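Local coordinates for disulfide isomerase DsbG N-terminal domain-containing protein (Helicobacter pylori, PDB 3TDG) that probably acts as a dimeric periplasmic thiol-disulfide oxidoreductase of the DsbG type, with a reductase activity carried by its thioredoxin fold, at residues S57-V65 with I75-G83. Sequence-based numbering, arbitrary orientation.
Sequences SSQDLKMVV and IPLVVSKDG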
ATOM      1  N   SER A  57      24.815 -22.044  10.467  1.00 59.68           N
ATOM      2  CA  SER A  57      25.211 -20.909  11.225  1.00 60.19           C
ATOM      3  C   SER A  57      24.863 -21.020  12.718  1.00 60.38           C
ATOM      4  O   SER A  57      25.377 -20.286  13.541  1.00 60.41           O
ATOM      5  CB  SER A  57      24.575 -19.705  10.566  1.00 60.07           C
ATOM      6  OG  SER A  57      24.865 -18.571  11.286  1.00 60.91           O
ATOM      7  N   SER A  58      24.014 -21.965  13.066  1.00 60.75           N
ATOM      8  CA  SER A  58      23.700 -22.203  14.453  1.00 61.52           C
ATOM      9  C   SER A  58      23.417 -23.647  14.740  1.00 61.84           C
ATOM     10  O   SER A  58      22.920 -24.354  13.916  1.00 62.26           O
ATOM     11  CB  SER A  58      22.489 -21.410  14.863  1.00 61.28           C
ATOM     12  OG  SER A  58      22.024 -21.887  16.091  1.00 61.65           O
ATOM     13  N   GLN A  59      23.706 -24.085  15.940  1.00 62.61           N
ATOM     14  CA  GLN A  59      23.432 -25.458  16.283  1.00 63.45           C
ATOM     15  C   GLN A  59      22.073 -25.620  16.924  1.00 63.10           C
ATOM     16  O   GLN A  59      21.482 -26.660  16.840  1.00 63.29           O
ATOM     17  CB  GLN A  59      24.500 -25.999  17.227  1.00 63.82           C
ATOM     18  CG  GLN A  59      25.844 -26.240  16.591  1.00 66.20           C
ATOM     19  CD  GLN A  59      25.955 -27.612  15.956  1.00 70.38           C
ATOM     20  OE1 GLN A  59      25.051 -28.059  15.252  1.00 71.68           O
ATOM     21  NE2 GLN A  59      27.073 -28.283  16.194  1.00 70.91           N
ATOM     22  N   ASP A  60      21.581 -24.599  17.593  1.00 62.82           N
ATOM     23  CA  ASP A  60      20.281 -24.727  18.216  1.00 62.34           C
ATOM     24  C   ASP A  60      19.128 -24.357  17.273  1.00 61.38           C
ATOM     25  O   ASP A  60      18.054 -24.865  17.391  1.00 61.60           O
ATOM     26  CB  ASP A  60      20.213 -23.917  19.503  1.00 62.74           C
ATOM     27  CG  ASP A  60      18.854 -24.005  20.185  1.00 64.41           C
ATOM     28  OD1 ASP A  60      18.445 -25.095  20.574  1.00 66.06           O
ATOM     29  OD2 ASP A  60      18.197 -22.973  20.346  1.00 65.41           O
ATOM     30  N   LEU A  61      19.371 -23.473  16.334  1.00 59.63           N
ATOM     31  CA  LEU A  61      18.317 -22.966  15.461  1.00 57.78           C
ATOM     32  C   LEU A  61      18.114 -23.747  14.171  1.00 56.67           C
ATOM     33  O   LEU A  61      19.076 -24.066  13.472  1.00 57.03           O
ATOM     34  CB  LEU A  61      18.582 -21.503  15.140  1.00 57.83           C
ATOM     35  CG  LEU A  61      18.577 -20.559  16.335  1.00 57.58           C
ATOM     36  CD1 LEU A  61      18.852 -19.164  15.838  1.00 57.44           C
ATOM     37  CD2 LEU A  61      17.240 -20.627  17.086  1.00 57.16           C
ATOM     38  N   LYS A  62      16.851 -24.049  13.864  1.00 54.97           N
ATOM     39  CA  LYS A  62      16.472 -24.691  12.602  1.00 53.58           C
ATOM     40  C   LYS A  62      15.534 -23.801  11.770  1.00 52.04           C
ATOM     41  O   LYS A  62      14.833 -22.949  12.311  1.00 51.18           O
ATOM     42  CB  LYS A  62      15.791 -26.043  12.854  1.00 54.19           C
ATOM     43  CG  LYS A  62      16.526 -26.965  13.848  1.00 57.22           C
ATOM     44  CD  LYS A  62      16.074 -28.409  13.688  1.00 60.49           C
ATOM     45  CE  LYS A  62      16.861 -29.113  12.586  1.00 62.62           C
ATOM     46  NZ  LYS A  62      18.255 -29.424  13.038  1.00 64.84           N
ATOM     47  N   MET A  63      15.526 -24.023  10.460  1.00 50.07           N
ATOM     48  CA  MET A  63      14.618 -23.347   9.551  1.00 49.05           C
ATOM     49  C   MET A  63      13.365 -24.205   9.396  1.00 47.49           C
ATOM     50  O   MET A  63      13.455 -25.375   9.025  1.00 47.04           O
ATOM     51  CB  MET A  63      15.295 -23.121   8.204  1.00 49.16           C
ATOM     52  CG  MET A  63      14.709 -21.984   7.381  1.00 52.28           C
ATOM     53  SD  MET A  63      13.268 -22.478   6.441  1.00 57.82           S
ATOM     54  CE  MET A  63      14.002 -23.576   5.221  1.00 56.65           C
ATOM     55  N   VAL A  64      12.206 -23.618   9.709  1.00 45.10           N
ATOM     56  CA  VAL A  64      10.918 -24.307   9.612  1.00 43.25           C
ATOM     57  C   VAL A  64       9.931 -23.486   8.779  1.00 42.00           C
ATOM     58  O   VAL A  64       9.786 -22.270   8.986  1.00 42.09           O
ATOM     59  CB  VAL A  64      10.309 -24.570  11.019  1.00 43.09           C
ATOM     60  CG1 VAL A  64       9.011 -25.369  10.925  1.00 42.61           C
ATOM     61  CG2 VAL A  64      11.305 -25.317  11.923  1.00 43.34           C
ATOM     62  N   VAL A  65       9.279 -24.140   7.827  1.00 40.65           N
ATOM     63  CA  VAL A  65       8.149 -23.545   7.113  1.00 39.56           C
ATOM     64  C   VAL A  65       6.861 -24.213   7.594  1.00 39.40           C
ATOM     65  O   VAL A  65       6.805 -25.443   7.734  1.00 39.37           O
ATOM     66  CB  VAL A  65       8.312 -23.645   5.580  1.00 39.35           C
ATOM     67  CG1 VAL A  65       7.116 -23.001   4.838  1.00 37.57           C
ATOM     68  CG2 VAL A  65       9.612 -22.958   5.166  1.00 39.43           C
ATOM     69  N   ILE A  75       4.618 -19.933   5.791  1.00 37.15           N
ATOM     70  CA  ILE A  75       5.339 -18.948   6.590  1.00 36.69           C
ATOM     71  C   ILE A  75       6.651 -19.575   7.041  1.00 37.36           C
ATOM     72  O   ILE A  75       6.641 -20.624   7.692  1.00 37.02           O
ATOM     73  CB  ILE A  75       4.527 -18.534   7.848  1.00 36.71           C
ATOM     74  CG1 ILE A  75       3.079 -18.130   7.476  1.00 36.47           C
ATOM     75  CG2 ILE A  75       5.267 -17.434   8.652  1.00 36.50           C
ATOM     76  CD1 ILE A  75       2.984 -16.840   6.616  1.00 36.96           C
ATOM     77  N   PRO A  76       7.786 -18.952   6.666  1.00 37.83           N
ATOM     78  CA  PRO A  76       9.110 -19.395   7.096  1.00 38.18           C
ATOM     79  C   PRO A  76       9.524 -18.832   8.456  1.00 38.17           C
ATOM     80  O   PRO A  76       9.314 -17.652   8.751  1.00 38.40           O
ATOM     81  CB  PRO A  76      10.022 -18.886   5.971  1.00 38.16           C
ATOM     82  CG  PRO A  76       9.359 -17.639   5.515  1.00 38.40           C
ATOM     83  CD  PRO A  76       7.869 -17.956   5.582  1.00 37.73           C
ATOM     84  N   LEU A  77      10.120 -19.701   9.264  1.00 38.61           N
ATOM     85  CA  LEU A  77      10.493 -19.419  10.649  1.00 38.91           C
ATOM     86  C   LEU A  77      11.900 -19.913  10.968  1.00 39.72           C
ATOM     87  O   LEU A  77      12.396 -20.873  10.355  1.00 39.50           O
ATOM     88  CB  LEU A  77       9.534 -20.168  11.596  1.00 38.76           C
ATOM     89  CG  LEU A  77       8.019 -20.130  11.322  1.00 37.55           C
ATOM     90  CD1 LEU A  77       7.279 -21.159  12.201  1.00 35.74           C
ATOM     91  CD2 LEU A  77       7.487 -18.719  11.549  1.00 35.52           C
ATOM     92  N   VAL A  78      12.513 -19.293  11.964  1.00 40.66           N
ATOM     93  CA  VAL A  78      13.653 -19.903  12.658  1.00 42.22           C
ATOM     94  C   VAL A  78      13.138 -20.346  14.029  1.00 42.48           C
ATOM     95  O   VAL A  78      12.481 -19.574  14.740  1.00 42.42           O
ATOM     96  CB  VAL A  78      14.881 -18.935  12.726  1.00 42.55           C
ATOM     97  CG1 VAL A  78      15.959 -19.472  13.643  1.00 44.45           C
ATOM     98  CG2 VAL A  78      15.466 -18.753  11.324  1.00 42.60           C
ATOM     99  N   VAL A  79      13.403 -21.602  14.372  1.00 43.37           N
ATOM    100  CA  VAL A  79      12.855 -22.223  15.575  1.00 44.56           C
ATOM    101  C   VAL A  79      13.972 -22.907  16.389  1.00 45.61           C
ATOM    102  O   VAL A  79      14.840 -23.579  15.822  1.00 45.76           O
ATOM    103  CB  VAL A  79      11.736 -23.243  15.208  1.00 44.27           C
ATOM    104  CG1 VAL A  79      11.202 -23.958  16.436  1.00 43.91           C
ATOM    105  CG2 VAL A  79      10.584 -22.562  14.452  1.00 44.45           C
ATOM    106  N   SER A  80      13.958 -22.724  17.707  1.00 46.35           N
ATOM    107  CA  SER A  80      14.906 -23.427  18.582  1.00 47.75           C
ATOM    108  C   SER A  80      14.660 -24.945  18.593  1.00 48.74           C
ATOM    109  O   SER A  80      13.595 -25.417  18.165  1.00 48.32           O
ATOM    110  CB  SER A  80      14.882 -22.859  20.005  1.00 47.81           C
ATOM    111  OG  SER A  80      13.605 -23.013  20.598  1.00 47.87           O
ATOM    112  N   LYS A  81      15.662 -25.689  19.069  1.00 50.17           N
ATOM    113  CA  LYS A  81      15.610 -27.154  19.193  1.00 51.65           C
ATOM    114  C   LYS A  81      14.416 -27.659  19.987  1.00 51.34           C
ATOM    115  O   LYS A  81      13.761 -28.628  19.592  1.00 51.77           O
ATOM    116  CB  LYS A  81      16.895 -27.673  19.862  1.00 52.57           C
ATOM    117  CG  LYS A  81      18.017 -28.013  18.903  1.00 55.40           C
ATOM    118  CD  LYS A  81      19.117 -28.795  19.629  1.00 58.69           C
ATOM    119  CE  LYS A  81      20.162 -29.345  18.659  1.00 60.43           C
ATOM    120  NZ  LYS A  81      19.645 -30.507  17.857  1.00 61.96           N
ATOM    121  N   ASP A  82      14.138 -27.019  21.120  1.00 51.10           N
ATOM    122  CA  ASP A  82      13.007 -27.438  21.939  1.00 50.51           C
ATOM    123  C   ASP A  82      11.648 -26.903  21.428  1.00 49.89           C
ATOM    124  O   ASP A  82      10.610 -27.234  21.982  1.00 49.79           O
ATOM    125  CB  ASP A  82      13.246 -27.073  23.409  1.00 50.71           C
ATOM    126  CG  ASP A  82      13.407 -25.583  23.627  1.00 52.05           C
ATOM    127  OD1 ASP A  82      13.629 -25.196  24.793  1.00 53.91           O
ATOM    128  OD2 ASP A  82      13.296 -24.788  22.657  1.00 52.46           O
ATOM    129  N   GLY A  83      11.660 -26.102  20.360  1.00 48.79           N
ATOM    130  CA  GLY A  83      10.432 -25.544  19.782  1.00 47.18           C
ATOM    131  C   GLY A  83       9.799 -24.429  20.598  1.00 46.62           C
ATOM    132  O   GLY A  83       8.648 -24.057  20.351  1.00 46.89           O
TER
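With chi1 at 179°, Asp60 extends its carboxylate away from its own backbone N and across to Ser80 and Lys81. Val78 likewise sets CG1 opposite its N (chi1 170°), which lays that methyl against Leu61. At the Asp60 end the backbone N-H of Lys81 reaches OD1 of Asp60 over 3.2 Å, arriving from above the carboxylate plane, while the other oxygen, OD2, rests on CB of Ser80. The Lys81 chain then runs past Asp60, and its CE lies 3.5 Å from O of Gln59; the ammonium does not touch the carboxylate. Just before, Ser58 OG accepts the N-H of Leu61, an ST motif, and within the type I turn from Ser80 to Gly83, Ser80 OG hydrogen-bonds to OD2 of Asp82. Leu61 crosses Val78 at about a right angle, its CB and CD1 each 3.6 Å from CG1 of Val78; Leu61 of the second subunit packs against this Leu61. Farther along, two hydrogen-bonded pairs join the strands. Lys62 and Val79 exchange N-H...O bonds of 2.8 Å in both directions, and the N-H of Val64 meets O of Leu77, whose own N-H returns to Val64 O over a more bent path (141°). Between these pairs, CA of Met63 faces O of Leu77. Val64 and Val79 touch through their CG2 methyls, 3.8 Å apart, on the sheet face they share with Leu77. The other face carries Met63, Val65 and Pro76, which pack on helix 98-129, and Val65 CG2 lies 4.2 Å from CB of Pro76. Strands 62-67 and 74-79 are thus the central antiparallel hairpin of the four-stranded sheet in the DsbG-type N-terminal domain, backed by helix 98-129 and, at Leu61 and Leu77, meeting the second subunit.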